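Local coordinates for protein Thiosulfate:glutathione sulfurtransferase (Saccharomyces cerevisiae, PDB 3D1P) that transfers the sulfane sulfur of thiosulfate to glutathione, making S-sulfanylglutathione for mitochondrial hydrogen sulfide metabolism, at residues 54-58 with 126-130; 63-67 with 103-107; 70-74 with 110-116; 95-101 with 121-127. All coordinates share one frame; numbering follows the deposited sequence. Where two conformers were deposited one is given.

Contact 1: residues 54-58 with 126-130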
loop_
_atom_site.group_PDB
_atom_site.type_symbol
_atom_site.label_atom_id
_atom_site.label_comp_id
_atom_site.label_asym_id
_atom_site.label_seq_id
_atom_site.Cartn_x
_atom_site.Cartn_y
_atom_site.Cartn_z
ATOM N N ILE A 54 9.142 -11.105 5.023
ATOM C CA ILE A 54 10.300 -11.422 4.168
ATOM C C ILE A 54 11.026 -10.136 3.739
ATOM O O ILE A 54 12.254 -10.057 3.810
ATOM C CB ILE A 54 9.895 -12.243 2.925
ATOM C CG1 ILE A 54 9.453 -13.630 3.353
ATOM C CG2 ILE A 54 11.032 -12.304 1.902
ATOM C CD1 ILE A 54 8.232 -13.470 3.499
ATOM N N VAL A 55 10.265 -9.178 3.207
ATOM C CA VAL A 55 10.901 -7.910 2.824
ATOM C C VAL A 55 9.783 -6.881 2.639
ATOM O O VAL A 55 8.709 -7.241 2.195
ATOM C CB VAL A 55 11.853 -8.059 1.559
ATOM C CG1 VAL A 55 11.923 -6.784 0.735
ATOM C CG2 VAL A 55 13.320 -8.613 1.853
ATOM N N HIS A 56 10.008 -5.610 2.985
ATOM C CA HIS A 56 8.963 -4.620 2.776
ATOM C C HIS A 56 9.634 -3.272 2.589
ATOM O O HIS A 56 10.816 -3.090 2.885
ATOM C CB HIS A 56 7.916 -4.636 3.859
ATOM C CG HIS A 56 8.438 -4.406 5.200
ATOM N ND1 HIS A 56 8.612 -5.447 6.080
ATOM C CD2 HIS A 56 8.796 -3.277 5.851
ATOM C CE1 HIS A 56 9.049 -4.965 7.230
ATOM N NE2 HIS A 56 9.171 -3.652 7.116
ATOM N N ILE A 57 8.886 -2.324 2.036
ATOM C CA ILE A 57 9.406 -0.975 1.907
ATOM C C ILE A 57 9.389 -0.315 3.290
ATOM O O ILE A 57 8.362 -0.325 3.971
ATOM C CB ILE A 57 8.630 -0.160 0.878
ATOM C CG1 ILE A 57 8.715 -0.848 -0.474
ATOM C CG2 ILE A 57 9.156 1.281 0.840
ATOM C CD1 ILE A 57 7.967 -0.136 -1.574
ATOM N N PRO A 58 10.490 0.301 3.747
ATOM C CA PRO A 58 10.458 0.953 5.044
ATOM C C PRO A 58 9.349 1.995 5.120
ATOM O O PRO A 58 9.121 2.741 4.196
ATOM C CB PRO A 58 11.861 1.578 5.149
ATOM C CG PRO A 58 12.706 0.736 4.334
ATOM C CD PRO A 58 11.819 0.356 3.152
HETATM N N MSE A 126 5.720 -5.573 -5.020
HETATM C CA MSE A 126 7.000 -5.951 -4.421
HETATM C C MSE A 126 7.837 -6.825 -5.328
HETATM O O MSE A 126 9.068 -6.841 -5.202
HETATM C CB MSE A 126 6.791 -6.569 -3.037
HETATM C CG MSE A 126 6.329 -5.576 -2.000
HETATM SE SE MSE A 126 7.578 -4.132 -1.662
HETATM C CE MSE A 126 9.019 -5.199 -0.963
ATOM N N ASN A 127 7.229 -7.542 -6.289
ATOM C CA ASN A 127 8.040 -8.281 -7.240
ATOM C C ASN A 127 8.894 -7.303 -8.039
ATOM O O ASN A 127 10.078 -7.544 -8.275
ATOM C CB ASN A 127 7.166 -9.106 -8.198
ATOM C CG ASN A 127 6.527 -10.297 -7.546
ATOM O OD1 ASN A 127 6.628 -10.543 -6.343
ATOM N ND2 ASN A 127 5.784 -11.062 -8.384
ATOM N N ASP A 128 8.282 -6.204 -8.482
ATOM C CA ASP A 128 9.005 -5.173 -9.203
ATOM C C ASP A 128 10.081 -4.534 -8.327
ATOM O O ASP A 128 11.229 -4.325 -8.760
ATOM C CB ASP A 128 8.008 -4.150 -9.716
ATOM C CG ASP A 128 8.645 -2.992 -10.470
ATOM O OD1 ASP A 128 8.585 -3.008 -11.722
ATOM O OD2 ASP A 128 9.159 -2.077 -9.799
ATOM N N TRP A 129 9.730 -4.237 -7.085
ATOM C CA TRP A 129 10.655 -3.582 -6.175
ATOM C C TRP A 129 11.917 -4.428 -6.021
ATOM O O TRP A 129 13.051 -3.950 -6.200
ATOM C CB TRP A 129 9.963 -3.348 -4.833
ATOM C CG TRP A 129 10.776 -2.571 -3.833
ATOM C CD1 TRP A 129 11.374 -3.066 -2.720
ATOM C CD2 TRP A 129 10.979 -1.137 -3.803
ATOM N NE1 TRP A 129 11.951 -2.044 -1.995
ATOM C CE2 TRP A 129 11.724 -0.857 -2.642
ATOM C CE3 TRP A 129 10.588 -0.070 -4.633
ATOM C CZ2 TRP A 129 12.117 0.451 -2.311
ATOM C CZ3 TRP A 129 10.986 1.207 -4.319
ATOM C CH2 TRP A 129 11.743 1.451 -3.156
ATOM N N VAL A 130 11.733 -5.708 -5.692
ATOM C CA VAL A 130 12.864 -6.597 -5.484
ATOM C C VAL A 130 13.586 -6.874 -6.804
ATOM O O VAL A 130 14.827 -6.950 -6.839
ATOM C CB VAL A 130 12.411 -7.876 -4.788
ATOM C CG1 VAL A 130 13.508 -8.951 -4.755
ATOM C CG2 VAL A 130 11.934 -7.534 -3.387
HETATM O O HOH W 1 12.729 -2.543 0.831
#
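I57 lies against the indole of W129 and the selenium of M126. In this rhodanese domain, the loop between helix 49-54 and strand 61-62 packs here on helix 125-131. The tight part is built from I57. Its CG1 stands over the five-membered ring of W129, 3.8 Å from the centroid and 16° off the normal, a CH-pi contact. CD1 continues over the middle of the same indole face. CG1 also meets SE of M126 at 3.7 Å. M126 is a selenomethionine, bent at chi2 (-62°) and chi3 (-64°). The bends bring its CE back to the loop, where in the conformers given it meets CG1 of V55 at 3.7 Å and lies close to CA of H56. V34 of helix 27-36 packs on both I57 and W129. An alanine in place of W129 would probably leave CG1 and CD1 of I57 without their flat partner and open a gap between the loop and the helix.

The other side is looser. V55 is partly exposed and V130 is exposed, and CG1 of V55 and CG2 of V130 come no nearer than 4.2 Å. The side chain of H56 turns away from the helix, and its ND1 is hydrogen-bonded to O of Y52. A water bridges the indole and the loop backbone: it accepts from NE1 of W129 at 3.0 Å and donates to O of H56 at 2.9 Å.

Contact 2: residues 63-67 with 103-107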
loop_
_atom_site.group_PDB
_atom_site.type_symbol
_atom_site.label_atom_id
_atom_site.label_comp_id
_atom_site.label_asym_id
_atom_site.label_seq_id
_atom_site.Cartn_x
_atom_site.Cartn_y
_atom_site.Cartn_z
ATOM N N VAL A 63 -1.648 -4.075 5.344
ATOM C CA VAL A 63 -3.095 -4.230 5.505
ATOM C C VAL A 63 -3.509 -5.418 4.624
ATOM O O VAL A 63 -3.900 -5.246 3.471
ATOM C CB VAL A 63 -3.885 -2.967 5.148
ATOM C CG1 VAL A 63 -5.353 -3.180 5.518
ATOM C CG2 VAL A 63 -3.312 -1.744 5.889
ATOM N N PRO A 64 -3.329 -6.631 5.132
ATOM C CA PRO A 64 -3.442 -7.814 4.270
ATOM C C PRO A 64 -4.788 -7.946 3.564
ATOM O O PRO A 64 -5.850 -7.959 4.198
ATOM C CB PRO A 64 -3.229 -8.976 5.255
ATOM C CG PRO A 64 -2.348 -8.381 6.352
ATOM C CD PRO A 64 -2.866 -6.975 6.495
ATOM N N TYR A 65 -4.747 -8.147 2.231
ATOM C CA TYR A 65 -5.973 -8.239 1.467
ATOM C C TYR A 65 -6.635 -9.610 1.603
ATOM O O TYR A 65 -7.829 -9.687 1.822
ATOM C CB TYR A 65 -5.743 -7.879 -0.003
ATOM C CG TYR A 65 -7.028 -7.907 -0.772
ATOM C CD1 TYR A 65 -7.971 -6.912 -0.600
ATOM C CD2 TYR A 65 -7.322 -8.943 -1.648
ATOM C CE1 TYR A 65 -9.216 -6.961 -1.263
ATOM C CE2 TYR A 65 -8.533 -8.992 -2.281
ATOM C CZ TYR A 65 -9.466 -8.002 -2.087
ATOM O OH TYR A 65 -10.674 -8.074 -2.749
ATOM N N ARG A 66 -5.851 -10.675 1.470
ATOM C CA ARG A 66 -6.383 -12.033 1.540
ATOM C C ARG A 66 -7.109 -12.304 2.857
ATOM O O ARG A 66 -8.198 -12.877 2.868
ATOM C CB ARG A 66 -5.265 -13.056 1.337
ATOM C CG ARG A 66 -4.994 -13.399 -0.119
ATOM C CD ARG A 66 -3.799 -14.328 -0.254
ATOM N NE ARG A 66 -4.091 -15.671 0.239
ATOM C CZ ARG A 66 -4.842 -16.557 -0.407
ATOM N NH1 ARG A 66 -5.379 -16.246 -1.579
ATOM N NH2 ARG A 66 -5.055 -17.757 0.117
ATOM N N SER A 67 -6.496 -11.894 3.961
ATOM C CA SER A 67 -7.046 -12.131 5.277
ATOM C C SER A 67 -7.918 -11.000 5.818
ATOM O O SER A 67 -8.647 -11.238 6.782
ATOM C CB SER A 67 -5.970 -12.553 6.248
ATOM O OG SER A 67 -4.946 -11.609 6.296
ATOM N N ARG A 103 -3.827 -8.249 -5.852
ATOM C CA ARG A 103 -4.428 -7.898 -4.587
ATOM C C ARG A 103 -4.344 -6.398 -4.334
ATOM O O ARG A 103 -5.276 -5.807 -3.783
ATOM C CB ARG A 103 -3.777 -8.668 -3.449
ATOM C CG ARG A 103 -3.999 -10.178 -3.548
ATOM C CD ARG A 103 -3.135 -10.914 -2.561
ATOM N NE ARG A 103 -1.738 -10.894 -2.942
ATOM C CZ ARG A 103 -0.721 -11.315 -2.209
ATOM N NH1 ARG A 103 -0.899 -11.602 -0.927
ATOM N NH2 ARG A 103 0.493 -11.429 -2.731
ATOM N N GLY A 104 -3.218 -5.775 -4.693
ATOM C CA GLY A 104 -3.119 -4.326 -4.590
ATOM C C GLY A 104 -4.244 -3.611 -5.345
ATOM O O GLY A 104 -4.838 -2.671 -4.842
ATOM N N GLY A 105 -4.527 -4.075 -6.546
ATOM C CA GLY A 105 -5.578 -3.474 -7.329
ATOM C C GLY A 105 -6.944 -3.647 -6.683
ATOM O O GLY A 105 -7.782 -2.726 -6.689
ATOM N N GLU A 106 -7.193 -4.827 -6.121
ATOM C CA GLU A 106 -8.465 -5.104 -5.434
ATOM C C GLU A 106 -8.628 -4.204 -4.223
ATOM O O GLU A 106 -9.711 -3.671 -3.949
ATOM C CB GLU A 106 -8.547 -6.571 -4.980
ATOM C CG GLU A 106 -8.725 -7.552 -6.125
ATOM C CD GLU A 106 -9.931 -7.187 -7.032
ATOM O OE1 GLU A 106 -11.030 -6.972 -6.497
ATOM O OE2 GLU A 106 -9.768 -7.048 -8.261
ATOM N N ALA A 107 -7.565 -4.091 -3.437
ATOM C CA ALA A 107 -7.622 -3.258 -2.234
ATOM C C ALA A 107 -7.823 -1.801 -2.576
ATOM O O ALA A 107 -8.584 -1.089 -1.890
ATOM C CB ALA A 107 -6.351 -3.461 -1.410
HETATM O O HOH W 2 -2.946 -10.699 0.901
#
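Y65 reaches from its loop across the first turn and a half of helix 102-112. Its CB starts beside R103, 4.0 Å from CB of that arginine. CG lies anti to the backbone N (chi1 -177°), which sends the ring across the helix. One ring face then looks onto the helix backbone, with O of R103 above it, offset toward the rim. The ring's two sides meet different residues. CD2 rests on CB and CG of R103, while CD1 meets CB of A107 at 3.9 Å. Farther out, CB of E106 sits over the same face as O of R103, in a CH-pi contact 3.8 Å from the centroid. As in other rhodaneses, this helix follows the loop of the persulfide-forming C98, and the side chain of R103 lies about 4 Å from that of C98. At the tip, OH of Y65 is 3.4 Å from CB of E106.

R66 runs outside this packing. Its CG touches CD of R103 at 3.9 Å, and the two guanidinium planes are turned 74° apart. NH1 of R103 has a salt bridge to E51. It also donates to a water at 2.9 Å, and that water accepts from the backbone N of R66 as well.

Contact 3: residues 70-74 with 110-116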
loop_
_atom_site.group_PDB
_atom_site.type_symbol
_atom_site.label_atom_id
_atom_site.label_comp_id
_atom_site.label_asym_id
_atom_site.label_seq_id
_atom_site.Cartn_x
_atom_site.Cartn_y
_atom_site.Cartn_z
ATOM N N ASP A 70 -11.947 -6.674 3.426
ATOM C CA ASP A 70 -12.813 -5.564 3.809
ATOM C C ASP A 70 -12.155 -4.493 4.625
ATOM O O ASP A 70 -12.840 -3.583 5.050
ATOM C CB ASP A 70 -14.008 -6.101 4.664
ATOM C CG ASP A 70 -13.535 -6.869 5.941
ATOM O OD1 ASP A 70 -12.353 -7.451 6.000
ATOM O OD2 ASP A 70 -14.418 -6.972 6.853
ATOM N N ALA A 71 -10.843 -4.573 4.862
ATOM C CA ALA A 71 -10.216 -3.657 5.775
ATOM C C ALA A 71 -10.537 -2.203 5.435
ATOM O O ALA A 71 -10.883 -1.432 6.321
ATOM C CB ALA A 71 -8.698 -3.830 5.763
ATOM N N PHE A 72 -10.427 -1.831 4.163
ATOM C CA PHE A 72 -10.606 -0.440 3.819
ATOM C C PHE A 72 -12.050 0.026 3.788
ATOM O O PHE A 72 -12.292 1.209 3.532
ATOM C CB PHE A 72 -9.840 -0.071 2.551
ATOM C CG PHE A 72 -8.374 0.137 2.838
ATOM C CD1 PHE A 72 -7.957 1.328 3.424
ATOM C CD2 PHE A 72 -7.439 -0.853 2.631
ATOM C CE1 PHE A 72 -6.656 1.522 3.806
ATOM C CE2 PHE A 72 -6.125 -0.662 2.992
ATOM C CZ PHE A 72 -5.728 0.541 3.590
ATOM N N ALA A 73 -12.982 -0.871 4.126
ATOM C CA ALA A 73 -14.381 -0.537 4.337
ATOM C C ALA A 73 -14.719 -0.395 5.811
ATOM O O ALA A 73 -15.851 -0.040 6.150
ATOM C CB ALA A 73 -15.282 -1.595 3.706
ATOM N N LEU A 74 -13.779 -0.642 6.718
ATOM C CA LEU A 74 -14.068 -0.587 8.145
ATOM C C LEU A 74 -13.985 0.820 8.692
ATOM O O LEU A 74 -13.166 1.618 8.268
ATOM C CB LEU A 74 -13.057 -1.462 8.906
ATOM C CG LEU A 74 -13.042 -2.929 8.506
ATOM C CD1 LEU A 74 -11.942 -3.673 9.242
ATOM C CD2 LEU A 74 -14.393 -3.595 8.716
ATOM N N VAL A 110 -11.463 -1.237 -3.036
ATOM C CA VAL A 110 -12.187 -1.139 -1.772
ATOM C C VAL A 110 -12.019 0.261 -1.190
ATOM O O VAL A 110 -12.984 0.909 -0.797
ATOM C CB VAL A 110 -11.725 -2.215 -0.764
ATOM C CG1 VAL A 110 -12.462 -2.031 0.568
ATOM C CG2 VAL A 110 -11.938 -3.618 -1.318
ATOM N N ALA A 111 -10.781 0.735 -1.117
ATOM C CA ALA A 111 -10.553 2.038 -0.506
ATOM C C ALA A 111 -11.251 3.170 -1.274
ATOM O O ALA A 111 -11.900 4.031 -0.687
ATOM C CB ALA A 111 -9.026 2.305 -0.406
ATOM N N SER A 112 -11.111 3.150 -2.591
ATOM C CA SER A 112 -11.650 4.233 -3.401
ATOM C C SER A 112 -13.179 4.270 -3.341
ATOM O O SER A 112 -13.751 5.332 -3.497
ATOM C CB SER A 112 -11.139 4.157 -4.849
ATOM O OG SER A 112 -11.618 2.990 -5.498
ATOM N N SER A 113 -13.817 3.124 -3.083
ATOM C CA SER A 113 -15.263 2.973 -2.912
ATOM C C SER A 113 -15.739 3.277 -1.494
ATOM O O SER A 113 -16.944 3.250 -1.240
ATOM C CB SER A 113 -15.665 1.519 -3.218
ATOM O OG SER A 113 -15.513 1.212 -4.590
ATOM N N HIS A 114 -14.814 3.473 -0.562
ATOM C CA HIS A 114 -15.122 3.698 0.838
ATOM C C HIS A 114 -14.425 4.912 1.404
ATOM O O HIS A 114 -13.940 4.919 2.527
ATOM C CB HIS A 114 -14.862 2.435 1.690
ATOM C CG HIS A 114 -15.711 1.291 1.273
ATOM N ND1 HIS A 114 -16.916 0.898 1.807
ATOM C CD2 HIS A 114 -15.448 0.446 0.256
ATOM C CE1 HIS A 114 -17.342 -0.164 1.131
ATOM N NE2 HIS A 114 -16.467 -0.453 0.190
ATOM N N GLY A 115 -14.433 5.994 0.628
ATOM C CA GLY A 115 -14.084 7.283 1.172
ATOM C C GLY A 115 -12.677 7.781 0.978
ATOM O O GLY A 115 -12.360 8.888 1.453
ATOM N N TYR A 116 -11.840 7.029 0.247
ATOM C CA TYR A 116 -10.499 7.484 -0.031
ATOM C C TYR A 116 -10.488 8.031 -1.449
ATOM O O TYR A 116 -10.499 7.287 -2.417
ATOM C CB TYR A 116 -9.479 6.338 0.079
ATOM C CG TYR A 116 -9.250 5.912 1.498
ATOM C CD1 TYR A 116 -8.226 6.478 2.231
ATOM C CD2 TYR A 116 -10.057 4.946 2.123
ATOM C CE1 TYR A 116 -7.969 6.109 3.556
ATOM C CE2 TYR A 116 -9.817 4.577 3.432
ATOM C CZ TYR A 116 -8.775 5.150 4.147
ATOM O OH TYR A 116 -8.543 4.721 5.440
HETATM O O HOH W 3 -13.490 3.309 4.726
#
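F72 and Y116 meet almost at a right angle. The edge of the F72 ring points toward the face of Y116 in an offset edge-to-face pair, with centroids 5.6 Å apart and planes at 82°. The closest atoms are CD1 of F72 and CE2 of Y116, at 3.7 Å. At the root of the F72 side chain, CB sits between CG1 of V110, at 3.8 Å, and the backbone and CB of A111.

The second pair is A73 with H114. CB of A73 stands over the centre of the imidazole, 3.6 Å from the centroid and 13° off the normal, a CH-pi contact. CG of H114 lies anti to the carbonyl carbon (chi1 -62°), and the ring is laid across the methyl group. CB of H114 comes to 3.4 Å from O of F72. A water donates to O of F72 at 2.7 Å and to O of H114, joining the two backbones.

OH of Y116 is bonded to O of P88. A leucine in place of Y116 would probably leave O of P88 without this partner and the edge of F72 without an aromatic face.

In this alpha/beta fold the contact joins the 3-10 turn before helix 76-83 to the last turn of helix 102-112 and the loop beyond. Beneath it lies strand 93-97: F72 packs on L94 and meets F96 edge-to-face, A111 touches F96, and Y116 touches L94.

Contact 4: residues 95-101 with 121-127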
loop_
_atom_site.group_PDB
_atom_site.type_symbol
_atom_site.label_atom_id
_atom_site.label_comp_id
_atom_site.label_asym_id
_atom_site.label_seq_id
_atom_site.Cartn_x
_atom_site.Cartn_y
_atom_site.Cartn_z
ATOM N N ILE A 95 -1.022 4.523 -1.654
ATOM C CA ILE A 95 -0.447 3.836 -2.805
ATOM C C ILE A 95 -0.496 2.338 -2.520
ATOM O O ILE A 95 0.145 1.876 -1.589
ATOM C CB ILE A 95 0.990 4.266 -3.070
ATOM C CG1 ILE A 95 1.108 5.775 -3.180
ATOM C CG2 ILE A 95 1.504 3.564 -4.336
ATOM C CD1 ILE A 95 2.562 6.280 -3.375
ATOM N N PHE A 96 -1.258 1.595 -3.317
ATOM C CA PHE A 96 -1.530 0.202 -3.045
ATOM C C PHE A 96 -0.673 -0.732 -3.889
ATOM O O PHE A 96 -0.476 -0.509 -5.095
ATOM C CB PHE A 96 -2.985 -0.113 -3.395
ATOM C CG PHE A 96 -3.946 0.507 -2.451
ATOM C CD1 PHE A 96 -4.404 -0.190 -1.337
ATOM C CD2 PHE A 96 -4.376 1.820 -2.632
ATOM C CE1 PHE A 96 -5.284 0.416 -0.454
ATOM C CE2 PHE A 96 -5.242 2.423 -1.723
ATOM C CZ PHE A 96 -5.658 1.716 -0.636
ATOM N N TYR A 97 -0.230 -1.828 -3.274
ATOM C CA TYR A 97 0.529 -2.861 -3.998
ATOM C C TYR A 97 0.520 -4.142 -3.167
ATOM O O TYR A 97 0.232 -4.146 -1.974
ATOM C CB TYR A 97 1.963 -2.401 -4.284
ATOM C CG TYR A 97 2.720 -1.945 -3.070
ATOM C CD1 TYR A 97 3.488 -2.838 -2.330
ATOM C CD2 TYR A 97 2.692 -0.629 -2.638
ATOM C CE1 TYR A 97 4.182 -2.441 -1.225
ATOM C CE2 TYR A 97 3.367 -0.206 -1.516
ATOM C CZ TYR A 97 4.139 -1.108 -0.801
ATOM O OH TYR A 97 4.828 -0.675 0.294
ATOM N N CYS A 98 0.917 -5.217 -3.839
ATOM C CA CYS A 98 1.076 -6.521 -3.188
ATOM C C CYS A 98 2.418 -7.124 -3.650
ATOM O O CYS A 98 3.454 -6.501 -3.461
ATOM C CB CYS A 98 -0.178 -7.415 -3.380
ATOM S SG CYS A 98 -0.615 -7.736 -5.094
ATOM N N ALA A 99 2.368 -8.346 -4.217
ATOM C CA ALA A 99 3.554 -9.010 -4.785
ATOM C C ALA A 99 3.550 -8.801 -6.302
ATOM O O ALA A 99 4.450 -8.158 -6.824
ATOM C CB ALA A 99 3.584 -10.476 -4.413
ATOM N N SER A 100 2.526 -9.319 -6.993
ATOM C CA SER A 100 2.450 -9.176 -8.426
ATOM C C SER A 100 1.424 -8.152 -8.913
ATOM O O SER A 100 1.383 -7.858 -10.104
ATOM C CB SER A 100 2.199 -10.512 -9.133
ATOM O OG SER A 100 1.046 -11.120 -8.715
ATOM N N GLY A 101 0.607 -7.592 -8.016
ATOM C CA GLY A 101 -0.292 -6.502 -8.306
ATOM C C GLY A 101 -1.775 -6.767 -8.150
ATOM O O GLY A 101 -2.531 -5.821 -7.986
ATOM N N LEU A 121 -1.709 3.337 -7.507
ATOM C CA LEU A 121 -1.179 1.971 -7.601
ATOM C C LEU A 121 0.319 2.000 -7.832
ATOM O O LEU A 121 0.844 2.847 -8.559
ATOM C CB LEU A 121 -1.754 1.218 -8.793
ATOM C CG LEU A 121 -3.235 0.955 -8.775
ATOM C CD1 LEU A 121 -3.714 0.413 -10.118
ATOM C CD2 LEU A 121 -3.590 -0.024 -7.672
ATOM N N TYR A 122 0.980 1.009 -7.259
ATOM C CA TYR A 122 2.329 0.595 -7.671
ATOM C C TYR A 122 2.117 -0.763 -8.338
ATOM O O TYR A 122 2.176 -1.797 -7.687
ATOM C CB TYR A 122 3.267 0.491 -6.475
ATOM C CG TYR A 122 4.633 -0.065 -6.748
ATOM C CD1 TYR A 122 5.366 -0.625 -5.719
ATOM C CD2 TYR A 122 5.216 -0.047 -8.015
ATOM C CE1 TYR A 122 6.655 -1.062 -5.912
ATOM C CE2 TYR A 122 6.510 -0.506 -8.233
ATOM C CZ TYR A 122 7.233 -1.035 -7.169
ATOM O OH TYR A 122 8.510 -1.481 -7.307
ATOM N N PRO A 123 1.768 -0.778 -9.635
ATOM C CA PRO A 123 1.324 -2.037 -10.246
ATOM C C PRO A 123 2.369 -3.143 -10.166
ATOM O O PRO A 123 2.025 -4.301 -10.002
ATOM C CB PRO A 123 0.982 -1.629 -11.696
ATOM C CG PRO A 123 1.226 -0.324 -11.810
ATOM C CD PRO A 123 1.649 0.344 -10.584
ATOM N N GLY A 124 3.636 -2.779 -10.361
ATOM C CA GLY A 124 4.680 -3.763 -10.337
ATOM C C GLY A 124 4.855 -4.431 -8.987
ATOM O O GLY A 124 5.301 -5.577 -8.893
ATOM N N SER A 125 4.505 -3.697 -7.929
ATOM C CA SER A 125 4.387 -4.251 -6.604
ATOM C C SER A 125 5.743 -4.755 -6.089
ATOM O O SER A 125 6.794 -4.369 -6.584
ATOM C CB SER A 125 3.257 -5.282 -6.562
ATOM O OG SER A 125 1.978 -4.638 -6.683
HETATM N N MSE A 126 5.720 -5.573 -5.020
HETATM C CA MSE A 126 7.000 -5.951 -4.421
HETATM C C MSE A 126 7.837 -6.825 -5.328
HETATM O O MSE A 126 9.068 -6.841 -5.202
HETATM C CB MSE A 126 6.791 -6.569 -3.037
HETATM C CG MSE A 126 6.329 -5.576 -2.000
HETATM SE SE MSE A 126 7.578 -4.132 -1.662
HETATM C CE MSE A 126 9.019 -5.199 -0.963
ATOM N N ASN A 127 7.229 -7.542 -6.289
ATOM C CA ASN A 127 8.040 -8.281 -7.240
ATOM C C ASN A 127 8.894 -7.303 -8.039
ATOM O O ASN A 127 10.078 -7.544 -8.275
ATOM C CB ASN A 127 7.166 -9.106 -8.198
ATOM C CG ASN A 127 6.527 -10.297 -7.546
ATOM O OD1 ASN A 127 6.628 -10.543 -6.343
ATOM N ND2 ASN A 127 5.784 -11.062 -8.384
HETATM O O HOH W 4 -0.628 -2.419 -7.187
#
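Y97 and Y122 form the apolar centre. The edge of Y122 turns to the face of Y97, with centroids 5.7 Å apart and planes at 69°. CD1 of Y122 lies over that face, and the CB atoms of the two residues pack together. CG of Y97 sits between the backbone N and the carbonyl carbon (chi1 54°), which brings CE1 to 3.8 Å from SE of M126, an oblique Met-aromatic contact. CG2 of I95 extends the packing along CB of Y122. OH of Y122 is hydrogen-bonded to OD2 of D128.

Farther out the strands pair in parallel at F96 and L121. N of Y122 donates to O of F96 at 3.0 Å, nearly straight at 175°. A water also donates to O of F96.

S125 OG makes the turn to the polar edge. It donates to O of Y122 and accepts from N of C98 at 3.1 Å. This ties the Y122 to S125 type I turn to the cysteine backbone. Two backbone bonds then tie M126 and N127 to the cysteine loop: N of M126 donates to O of C98 and N of N127 to O of A99, both at 2.9 Å. The amide of N127 lies beside A99 and S100, on the solvent side. G101, at the N-cap of helix 102-112, has a positive phi, and its CA lies 3.4 Å from OG of S125 and 3.6 Å from O of P123.

C98 forms the persulfide intermediate. Its loop, running from the end of a central parallel strand into a helix, is the active-site loop of the rhodanese fold.

How the contacts relate
Contact 4 holds C98. Contacts 1 and 2 flank it, and contact 3 lies farther out. Contact 1 shares M126 and N127 with contact 4, their centres about 9 Å apart. Contact 2 lies on the other helix that meets the C98 loop: SG of C98 is 3.3 Å from N of R103 and 3.3 Å from N of G104. Contact 3 uses the same helix 102-112 farther on. Its F72 is about 11 Å from C98, side chain to side chain. V63 packs on F72 between contacts 2 and 3, and F96 carries contact 4 to both. Contacts 1 and 3 lie on opposite sides of the chain's centre, their centres about 24 Å apart.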